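Glycoside Hydrolase (PDB 5TA0) probably hydrolyses agarose in a human gut bacterium, holding galactose and 3,6-anhydrogalactose units in a glycan pocket. Local coordinates at residues Thr247-Phe252 and Met293-Ser298; Asp251-Asn256 and Ser601-Ile606; Ser298-Thr303 and Asn351-Gln356. One frame throughout, in Å; residues are numbered along the deposited sequence.

Contact 1: residues Thr247-Phe252 and Met293-Ser298; sequences TAFPDF and MYRKGS. With AAL (3,6-anhydro-alpha-L-galactopyranose), chain C; GAL (beta-D-galactopyranose), chain B; EDO (1,2-ethanediol), chain U.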
loop_
_atom_site.group_PDB
_atom_site.type_symbol
_atom_site.label_atom_id
_atom_site.label_comp_id
_atom_site.label_asym_id
_atom_site.label_seq_id
_atom_site.Cartn_x
_atom_site.Cartn_y
_atom_site.Cartn_z
ATOM N N THR A 247 -2.396 4.697 -9.887
ATOM C CA THR A 247 -1.153 5.217 -10.465
ATOM C C THR A 247 -0.009 4.209 -10.457
ATOM O O THR A 247 0.355 3.693 -9.413
ATOM C CB THR A 247 -0.745 6.444 -9.631
ATOM O OG1 THR A 247 -1.909 7.283 -9.469
ATOM C CG2 THR A 247 0.417 7.204 -10.266
ATOM N N ALA A 248 0.623 3.994 -11.597
ATOM C CA ALA A 248 1.772 3.093 -11.707
ATOM C C ALA A 248 2.980 3.564 -10.921
ATOM O O ALA A 248 3.613 2.746 -10.226
ATOM C CB ALA A 248 2.164 2.882 -13.170
ATOM N N PHE A 249 3.284 4.865 -11.037
ATOM C CA PHE A 249 4.524 5.448 -10.512
ATOM C C PHE A 249 4.246 6.862 -10.040
ATOM O O PHE A 249 4.421 7.813 -10.785
ATOM C CB PHE A 249 5.633 5.447 -11.595
ATOM C CG PHE A 249 5.982 4.078 -12.080
ATOM C CD1 PHE A 249 6.602 3.171 -11.243
ATOM C CD2 PHE A 249 5.585 3.644 -13.358
ATOM C CE1 PHE A 249 6.871 1.870 -11.669
ATOM C CE2 PHE A 249 5.865 2.345 -13.778
ATOM C CZ PHE A 249 6.503 1.455 -12.929
ATOM N N PRO A 250 3.738 7.022 -8.796
ATOM C CA PRO A 250 3.416 8.354 -8.256
ATOM C C PRO A 250 4.699 9.048 -7.851
ATOM O O PRO A 250 5.248 8.756 -6.782
ATOM C CB PRO A 250 2.486 8.049 -7.044
ATOM C CG PRO A 250 2.885 6.697 -6.630
ATOM C CD PRO A 250 3.344 5.945 -7.862
ATOM N N ASP A 251 5.204 9.898 -8.744
ATOM C CA ASP A 251 6.547 10.478 -8.678
ATOM C C ASP A 251 6.449 12.003 -8.681
ATOM O O ASP A 251 6.746 12.679 -9.676
ATOM C CB ASP A 251 7.382 9.979 -9.865
ATOM C CG ASP A 251 7.650 8.473 -9.835
ATOM O OD1 ASP A 251 7.421 7.832 -8.805
ATOM O OD2 ASP A 251 8.145 7.931 -10.855
ATOM N N PHE A 252 6.048 12.564 -7.555
ATOM C CA PHE A 252 5.491 13.910 -7.537
ATOM C C PHE A 252 6.509 15.019 -7.788
ATOM O O PHE A 252 6.156 16.083 -8.340
ATOM C CB PHE A 252 4.797 14.152 -6.202
ATOM C CG PHE A 252 3.594 13.271 -5.951
ATOM C CD1 PHE A 252 2.973 12.533 -6.958
ATOM C CD2 PHE A 252 3.085 13.208 -4.662
ATOM C CE1 PHE A 252 1.847 11.795 -6.689
ATOM C CE2 PHE A 252 1.962 12.453 -4.398
ATOM C CZ PHE A 252 1.352 11.736 -5.403
ATOM N N MET A 293 16.695 2.565 -6.032
ATOM C CA MET A 293 15.824 3.728 -5.869
ATOM C C MET A 293 14.588 3.312 -5.086
ATOM O O MET A 293 13.677 2.654 -5.611
ATOM C CB MET A 293 15.440 4.317 -7.220
ATOM C CG MET A 293 16.639 4.899 -7.948
ATOM S SD MET A 293 16.313 5.283 -9.669
ATOM C CE MET A 293 16.394 3.624 -10.307
ATOM N N TYR A 294 14.587 3.668 -3.809
ATOM C CA TYR A 294 13.571 3.198 -2.862
ATOM C C TYR A 294 12.471 4.198 -2.604
ATOM O O TYR A 294 12.692 5.417 -2.597
ATOM C CB TYR A 294 14.233 2.825 -1.539
ATOM C CG TYR A 294 15.064 1.566 -1.691
ATOM C CD1 TYR A 294 14.461 0.348 -1.973
ATOM C CD2 TYR A 294 16.452 1.591 -1.626
ATOM C CE1 TYR A 294 15.197 -0.794 -2.162
ATOM C CE2 TYR A 294 17.184 0.440 -1.807
ATOM C CZ TYR A 294 16.572 -0.746 -2.071
ATOM O OH TYR A 294 17.281 -1.902 -2.254
ATOM N N ARG A 295 11.271 3.659 -2.417
ATOM C CA ARG A 295 10.153 4.376 -1.830
ATOM C C ARG A 295 10.088 4.120 -0.314
ATOM O O ARG A 295 9.737 5.026 0.461
ATOM C CB ARG A 295 8.853 3.939 -2.476
ATOM C CG ARG A 295 8.783 4.226 -3.968
ATOM C CD ARG A 295 7.418 3.907 -4.535
ATOM N NE ARG A 295 7.393 4.107 -5.975
ATOM C CZ ARG A 295 7.040 5.224 -6.608
ATOM N NH1 ARG A 295 6.614 6.307 -5.957
ATOM N NH2 ARG A 295 7.113 5.242 -7.933
ATOM N N LYS A 296 10.349 2.874 0.106
ATOM C CA LYS A 296 10.323 2.562 1.523
ATOM C C LYS A 296 11.207 3.549 2.274
ATOM O O LYS A 296 12.258 3.990 1.770
ATOM C CB LYS A 296 10.710 1.122 1.817
ATOM C CG LYS A 296 12.136 0.680 1.438
ATOM C CD LYS A 296 12.279 -0.802 1.764
ATOM C CE LYS A 296 13.572 -1.423 1.284
ATOM N NZ LYS A 296 14.676 -1.289 2.276
ATOM N N GLY A 297 10.740 3.960 3.442
ATOM C CA GLY A 297 11.342 5.071 4.163
ATOM C C GLY A 297 10.699 6.391 3.855
ATOM O O GLY A 297 9.488 6.462 3.616
ATOM N N SER A 298 11.482 7.475 3.884
ATOM C CA SER A 298 10.917 8.809 3.856
ATOM C C SER A 298 10.225 9.201 2.549
ATOM O O SER A 298 9.377 10.104 2.548
ATOM C CB SER A 298 11.963 9.881 4.204
ATOM O OG SER A 298 12.863 10.158 3.117
HETATM C C1 AAL C . 6.850 -1.431 -16.325
HETATM C C2 AAL C . 6.343 -2.769 -16.860
HETATM C C3 AAL C . 4.867 -2.863 -16.569
HETATM C C4 AAL C . 4.600 -2.787 -15.092
HETATM C C5 AAL C . 4.869 -1.324 -14.887
HETATM C C6 AAL C . 4.096 -0.707 -16.028
HETATM O O2 AAL C . 7.026 -3.865 -16.235
HETATM O O3 AAL C . 4.220 -1.684 -17.086
HETATM O O4 AAL C . 3.230 -3.034 -14.871
HETATM O O5 AAL C . 6.277 -1.128 -15.040
HETATM C C1 GAL B . 11.292 0.446 -17.193
HETATM C C2 GAL B . 10.391 -0.748 -16.963
HETATM C C3 GAL B . 8.972 -0.316 -16.602
HETATM C C4 GAL B . 8.993 0.717 -15.484
HETATM C C5 GAL B . 9.915 1.866 -15.867
HETATM C C6 GAL B . 9.921 2.960 -14.818
HETATM O O1 GAL B . 12.660 0.050 -17.411
HETATM O O2 GAL B . 10.308 -1.554 -18.136
HETATM O O3 GAL B . 8.275 -1.515 -16.251
HETATM O O4 GAL B . 9.461 0.135 -14.258
HETATM O O5 GAL B . 11.230 1.323 -16.056
HETATM O O6 GAL B . 10.768 4.032 -15.234
HETATM C C1 EDO U . 11.894 5.700 -5.627
HETATM O O1 EDO U . 11.104 6.838 -5.367
HETATM C C2 EDO U . 11.660 5.228 -7.036
HETATM O O2 EDO U . 11.365 3.859 -6.928
#

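Contact 2: residues Asp251-Asn256 and Ser601-Ile606; sequences DFELQN and SFFGVI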
loop_
_atom_site.group_PDB
_atom_site.type_symbol
_atom_site.label_atom_id
_atom_site.label_comp_id
_atom_site.label_asym_id
_atom_site.label_seq_id
_atom_site.Cartn_x
_atom_site.Cartn_y
_atom_site.Cartn_z
ATOM N N ASP A 251 5.204 9.898 -8.744
ATOM C CA ASP A 251 6.547 10.478 -8.678
ATOM C C ASP A 251 6.449 12.003 -8.681
ATOM O O ASP A 251 6.746 12.679 -9.676
ATOM C CB ASP A 251 7.382 9.979 -9.865
ATOM C CG ASP A 251 7.650 8.473 -9.835
ATOM O OD1 ASP A 251 7.421 7.832 -8.805
ATOM O OD2 ASP A 251 8.145 7.931 -10.855
ATOM N N PHE A 252 6.048 12.564 -7.555
ATOM C CA PHE A 252 5.491 13.910 -7.537
ATOM C C PHE A 252 6.509 15.019 -7.788
ATOM O O PHE A 252 6.156 16.083 -8.340
ATOM C CB PHE A 252 4.797 14.152 -6.202
ATOM C CG PHE A 252 3.594 13.271 -5.951
ATOM C CD1 PHE A 252 2.973 12.533 -6.958
ATOM C CD2 PHE A 252 3.085 13.208 -4.662
ATOM C CE1 PHE A 252 1.847 11.795 -6.689
ATOM C CE2 PHE A 252 1.962 12.453 -4.398
ATOM C CZ PHE A 252 1.352 11.736 -5.403
ATOM N N GLU A 253 7.753 14.774 -7.402
ATOM C CA GLU A 253 8.795 15.798 -7.449
ATOM C C GLU A 253 9.318 16.007 -8.856
ATOM O O GLU A 253 10.021 16.999 -9.116
ATOM C CB GLU A 253 9.941 15.463 -6.494
ATOM C CG GLU A 253 10.991 14.495 -6.991
ATOM C CD GLU A 253 10.564 13.044 -7.052
ATOM O OE1 GLU A 253 9.400 12.698 -6.751
ATOM O OE2 GLU A 253 11.420 12.198 -7.376
ATOM N N LEU A 254 9.060 15.093 -9.758
ATOM C CA LEU A 254 9.686 15.178 -11.105
ATOM C C LEU A 254 9.269 16.456 -11.820
ATOM O O LEU A 254 8.201 17.020 -11.589
ATOM C CB LEU A 254 9.350 13.952 -11.947
ATOM C CG LEU A 254 9.891 12.623 -11.411
ATOM C CD1 LEU A 254 9.550 11.512 -12.389
ATOM C CD2 LEU A 254 11.372 12.631 -11.097
ATOM N N GLN A 255 10.170 16.907 -12.695
ATOM C CA GLN A 255 10.048 18.202 -13.378
ATOM C C GLN A 255 9.766 19.367 -12.414
ATOM O O GLN A 255 8.879 20.199 -12.643
ATOM C CB GLN A 255 9.009 18.117 -14.491
ATOM C CG GLN A 255 9.427 17.198 -15.639
ATOM C CD GLN A 255 9.179 15.728 -15.378
ATOM O OE1 GLN A 255 8.064 15.343 -14.982
ATOM N NE2 GLN A 255 10.182 14.904 -15.607
ATOM N N ASN A 256 10.502 19.390 -11.302
ATOM C CA ASN A 256 10.359 20.460 -10.299
ATOM C C ASN A 256 8.927 20.604 -9.768
ATOM O O ASN A 256 8.402 21.698 -9.599
ATOM C CB ASN A 256 10.829 21.802 -10.872
ATOM C CG ASN A 256 11.178 22.809 -9.796
ATOM O OD1 ASN A 256 11.651 22.447 -8.706
ATOM N ND2 ASN A 256 10.960 24.084 -10.092
ATOM N N SER A 601 16.900 13.243 -7.359
ATOM C CA SER A 601 16.839 14.283 -6.342
ATOM C C SER A 601 16.307 13.623 -5.082
ATOM O O SER A 601 15.857 12.456 -5.127
ATOM C CB SER A 601 15.894 15.405 -6.763
ATOM O OG SER A 601 14.538 14.942 -6.804
ATOM N N PHE A 602 16.343 14.366 -3.989
ATOM C CA PHE A 602 15.769 13.926 -2.716
ATOM C C PHE A 602 14.318 14.365 -2.636
ATOM O O PHE A 602 14.007 15.516 -2.810
ATOM C CB PHE A 602 16.518 14.540 -1.523
ATOM C CG PHE A 602 15.981 14.068 -0.198
ATOM C CD1 PHE A 602 14.963 14.765 0.477
ATOM C CD2 PHE A 602 16.455 12.898 0.350
ATOM C CE1 PHE A 602 14.471 14.273 1.671
ATOM C CE2 PHE A 602 15.956 12.404 1.535
ATOM C CZ PHE A 602 14.971 13.089 2.195
ATOM N N PHE A 603 13.430 13.419 -2.348
ATOM C CA PHE A 603 12.029 13.732 -1.979
ATOM C C PHE A 603 11.661 12.837 -0.812
ATOM O O PHE A 603 11.639 11.614 -0.943
ATOM C CB PHE A 603 11.073 13.530 -3.160
ATOM C CG PHE A 603 9.627 13.884 -2.862
ATOM C CD1 PHE A 603 9.280 15.050 -2.187
ATOM C CD2 PHE A 603 8.595 13.057 -3.297
ATOM C CE1 PHE A 603 7.958 15.363 -1.954
ATOM C CE2 PHE A 603 7.268 13.375 -3.075
ATOM C CZ PHE A 603 6.947 14.534 -2.402
ATOM N N GLY A 604 11.436 13.443 0.350
ATOM C CA GLY A 604 11.154 12.665 1.556
ATOM C C GLY A 604 10.665 13.526 2.679
ATOM O O GLY A 604 10.897 14.746 2.697
ATOM N N VAL A 605 9.999 12.887 3.649
ATOM C CA VAL A 605 9.614 13.561 4.892
ATOM C C VAL A 605 10.702 13.401 5.951
ATOM O O VAL A 605 11.080 12.280 6.301
ATOM C CB VAL A 605 8.268 13.021 5.400
ATOM C CG1 VAL A 605 7.969 13.496 6.815
ATOM C CG2 VAL A 605 7.167 13.421 4.456
ATOM N N ILE A 606 11.177 14.537 6.447
ATOM C CA ILE A 606 12.064 14.588 7.596
ATOM C C ILE A 606 11.184 14.732 8.832
ATOM O O ILE A 606 10.468 15.727 8.997
ATOM C CB ILE A 606 13.020 15.809 7.514
ATOM C CG1 ILE A 606 13.735 15.904 6.161
ATOM C CG2 ILE A 606 14.018 15.787 8.665
ATOM C CD1 ILE A 606 14.504 14.701 5.754
HETATM O O HOH W 1 13.823 12.786 -8.544
#

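Contact 3: residues Ser298-Thr303 and Asn351-Gln356; sequences SNMEAT and NSMLMQ. With EDO (1,2-ethanediol), chain U.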
loop_
_atom_site.group_PDB
_atom_site.type_symbol
_atom_site.label_atom_id
_atom_site.label_comp_id
_atom_site.label_asym_id
_atom_site.label_seq_id
_atom_site.Cartn_x
_atom_site.Cartn_y
_atom_site.Cartn_z
ATOM N N SER A 298 11.482 7.475 3.884
ATOM C CA SER A 298 10.917 8.809 3.856
ATOM C C SER A 298 10.225 9.201 2.549
ATOM O O SER A 298 9.377 10.104 2.548
ATOM C CB SER A 298 11.963 9.881 4.204
ATOM O OG SER A 298 12.863 10.158 3.117
ATOM N N ASN A 299 10.643 8.589 1.439
ATOM C CA ASN A 299 10.051 8.943 0.127
ATOM C C ASN A 299 8.533 8.667 0.076
ATOM O O ASN A 299 7.755 9.563 -0.216
ATOM C CB ASN A 299 10.826 8.228 -0.985
ATOM C CG ASN A 299 10.268 8.478 -2.371
ATOM O OD1 ASN A 299 9.649 7.597 -2.967
ATOM N ND2 ASN A 299 10.436 9.687 -2.878
ATOM N N MET A 300 8.110 7.445 0.379
ATOM C CA MET A 300 6.668 7.152 0.361
ATOM C C MET A 300 5.896 7.938 1.417
ATOM O O MET A 300 4.729 8.264 1.212
ATOM C CB MET A 300 6.396 5.649 0.461
ATOM C CG MET A 300 6.740 5.003 1.772
ATOM S SD MET A 300 6.623 3.204 1.757
ATOM C CE MET A 300 4.862 2.950 1.883
ATOM N N GLU A 301 6.561 8.305 2.503
ATOM C CA GLU A 301 5.919 9.183 3.476
ATOM C C GLU A 301 5.555 10.543 2.845
ATOM O O GLU A 301 4.500 11.120 3.108
ATOM C CB GLU A 301 6.832 9.400 4.694
ATOM C CG GLU A 301 7.065 8.169 5.560
ATOM C CD GLU A 301 5.799 7.644 6.201
ATOM O OE1 GLU A 301 5.018 8.449 6.740
ATOM O OE2 GLU A 301 5.574 6.425 6.124
ATOM N N ALA A 302 6.456 11.054 2.002
ATOM C CA ALA A 302 6.229 12.318 1.303
ATOM C C ALA A 302 5.101 12.197 0.272
ATOM O O ALA A 302 4.269 13.085 0.170
ATOM C CB ALA A 302 7.513 12.805 0.653
ATOM N N THR A 303 5.110 11.097 -0.478
ATOM C CA THR A 303 4.054 10.855 -1.453
ATOM C C THR A 303 2.682 10.871 -0.778
ATOM O O THR A 303 1.768 11.581 -1.185
ATOM C CB THR A 303 4.281 9.498 -2.131
ATOM O OG1 THR A 303 5.616 9.467 -2.672
ATOM C CG2 THR A 303 3.275 9.234 -3.214
ATOM N N ASN A 351 7.603 -6.014 3.618
ATOM C CA ASN A 351 7.549 -5.838 5.058
ATOM C C ASN A 351 7.680 -4.371 5.468
ATOM O O ASN A 351 6.943 -3.895 6.332
ATOM C CB ASN A 351 8.635 -6.677 5.746
ATOM C CG ASN A 351 8.255 -8.122 5.891
ATOM O OD1 ASN A 351 7.116 -8.463 6.140
ATOM N ND2 ASN A 351 9.209 -8.997 5.692
ATOM N N SER A 352 8.615 -3.640 4.858
ATOM C CA SER A 352 8.801 -2.242 5.197
ATOM C C SER A 352 7.583 -1.405 4.823
ATOM O O SER A 352 7.103 -0.604 5.631
ATOM C CB SER A 352 10.065 -1.640 4.585
ATOM O OG SER A 352 11.229 -2.259 5.099
ATOM N N MET A 353 7.078 -1.559 3.586
ATOM C CA MET A 353 5.919 -0.789 3.189
ATOM C C MET A 353 4.700 -1.083 4.068
ATOM O O MET A 353 3.978 -0.150 4.466
ATOM C CB MET A 353 5.602 -1.072 1.732
ATOM C CG MET A 353 6.642 -0.489 0.784
ATOM S SD MET A 353 6.035 -0.504 -0.915
ATOM C CE MET A 353 7.437 0.248 -1.732
ATOM N N LEU A 354 4.496 -2.363 4.388
ATOM C CA LEU A 354 3.409 -2.752 5.276
ATOM C C LEU A 354 3.470 -2.009 6.593
ATOM O O LEU A 354 2.469 -1.475 7.044
ATOM C CB LEU A 354 3.407 -4.247 5.523
ATOM C CG LEU A 354 2.435 -4.739 6.606
ATOM C CD1 LEU A 354 0.993 -4.311 6.340
ATOM C CD2 LEU A 354 2.490 -6.251 6.700
ATOM N N MET A 355 4.637 -1.973 7.220
ATOM C CA MET A 355 4.759 -1.237 8.488
ATOM C C MET A 355 4.334 0.235 8.329
ATOM O O MET A 355 3.646 0.813 9.189
ATOM C CB MET A 355 6.198 -1.319 9.008
ATOM C CG MET A 355 6.604 -2.715 9.449
ATOM S SD MET A 355 5.869 -3.231 10.989
ATOM C CE MET A 355 6.863 -2.368 12.225
ATOM N N GLN A 356 4.713 0.846 7.213
ATOM C CA GLN A 356 4.377 2.250 6.965
ATOM C C GLN A 356 2.888 2.418 6.714
ATOM O O GLN A 356 2.299 3.359 7.239
ATOM C CB GLN A 356 5.241 2.838 5.849
ATOM C CG GLN A 356 6.730 2.785 6.241
ATOM C CD GLN A 356 7.692 3.417 5.277
ATOM O OE1 GLN A 356 8.631 2.756 4.791
ATOM N NE2 GLN A 356 7.519 4.709 5.032
HETATM C C1 EDO U . 11.894 5.700 -5.627
HETATM O O1 EDO U . 11.104 6.838 -5.367
HETATM C C2 EDO U . 11.660 5.228 -7.036
HETATM O O2 EDO U . 11.365 3.859 -6.928
HETATM O O HOH W 2 2.964 6.020 6.897
#

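Contact 1: residues Thr247-Phe252 and Met293-Ser298
Asp251 OD1 takes two N-H groups of the Arg295 guanidinium: a sound one from NH2 at 2.8 Å, the core of a salt bridge, and a weak one from NH1 at 3.3 Å. The NH2 donor comes in on the syn lone pair of OD1, and carboxylate and guanidinium lie only 18° apart. Arg295 NH1 spends its better bond on the backbone: it reaches Pro250 O at 2.9 Å, nearly within the guanidinium plane but well above the plane of that carbonyl. Arg295 gets there by running extended from CG to NE, then turning its flat head at chi4 -92°. One face of the head meets the proline ring, Pro250 CD standing 3.8 Å from NH1. NE is tied to Tyr283 O, so the buried head is gripped from several sides. Segment 247-252 leaves strand 242-247 of the parallel barrel sheet, and 293-298 is the loop between the short strand 291-293 and helix 298-315. Phe249 lines the glycan pocket, with Arg295 behind it: NH2 sits at the edge of the ring, 3.9 Å from CD1, while farther round the rim CZ comes within 3.3 Å of O5 of the anhydrogalactose, and a galactose lays its C6 over one face. A methionine in place of Arg295 would probably leave Asp251 OD1 without its charged mate and Pro250 O without this donor, letting the loop behind Phe249 shift. On the other segment, Met293 O accepts a hydrogen bond from O2 of an ethanediol at 2.9 Å.

Contact 2: residues Asp251-Asn256 and Ser601-Ile606
Glu253 lies over the ring of Phe603, its CB above one face and 4.0 Å from CG, and this is the close-packed half of the contact. The glutamate bends at chi2 (-74°), which folds its carboxylate back along the phenylalanine: OE1 comes to 3.6 Å from Phe603 CD2, with carboxylate and ring planes 27° apart. Phe603 reaches out with CG opposite its own backbone N (chi1 -178°), and its far corner CE2 meets Phe252 CB at 4.1 Å, an apolar touch at the start of the type I turn from Asp251 to Leu254. Toward Ser601 the fit is looser and wetter. No direct hydrogen bond joins the segments there; a water donates to Glu253 OE2 at 2.7 Å and lies 2.9 Å from Ser601 OG, a partly exposed hydroxyl. The charge of OE2 is met mainly by a salt bridge to Arg599, just before the strand. The turn belongs to the barrel, whereas strand 602-609 is an outermost strand of a five-stranded sheet in the C-terminal region. Phe603 fills the junction, touching Ala302 of helix 298-315 and Ser633 of strand 631-642 and meeting Phe257 edge-to-face.

Contact 3: residues Ser298-Thr303 and Asn351-Gln356
Met300 points at the second helix and threads its thioether between Met353 and Gln356. Its SD lies 3.8 Å from Met353 CG and 3.7 Å from Gln356 OE1, and its methyl CE, swung round by a bend at chi3 (-78°), rests near the CB atoms of both. Closer to the backbone, Met300 CG comes within 3.4 Å of Gln356 NE2, where the two side chains cross at a slant. One residue on, Glu301 supplies the polar bond of the contact: Gln356 NE2 donates to OE2 at 2.8 Å in a nearly straight line (167°), entering on the anti lone pair, with the oxygen in the amide plane. The other end of the amide is fixed too, since Gln356 OE1 accepts from Gly297 N, the N-cap residue of the first helix; the two bonds together set which way the amide faces. A water stands 2.8 Å from Glu301 OE2 and 2.8 Å from Gln356 O. Glu301 OE1 forms salt bridges with Arg563 and Arg360, which probably keep this buried carboxylate ionised. The helix segments run at 41° to each other, 11.0 Å apart at closest approach. Strand 602-609 packs on the first helix through Val605, against Glu301 and Ala302, while Met435 of strand 434-441 touches Gln356 and helix 411-416 adjoins Leu354.

How the contacts relate
Contacts 1 and 2 share Asp251 and Phe252, so one loop after strand 242-247 faces the sugar at Phe249 and the C-terminal sheet at Glu253. Contact 3 continues from contact 1 through Ser298, at the start of helix 298-315; the centres of contacts 1 and 3, like those of 1 and 2, are about 9 Å apart. Hydrogen bonds probably stitch them together: backbone to backbone, Ser298 O lies 3.1 Å from Val605 N of contact 2, and the side-chain amide Asn299 ND2 is 3.0 Å from Phe603 O. The ethanediol bound to Met293 O also donates to Asn299 OD1. Contact 3 stands farther from the glycan, the side chain of Met353 being about 13 Å from a galactose.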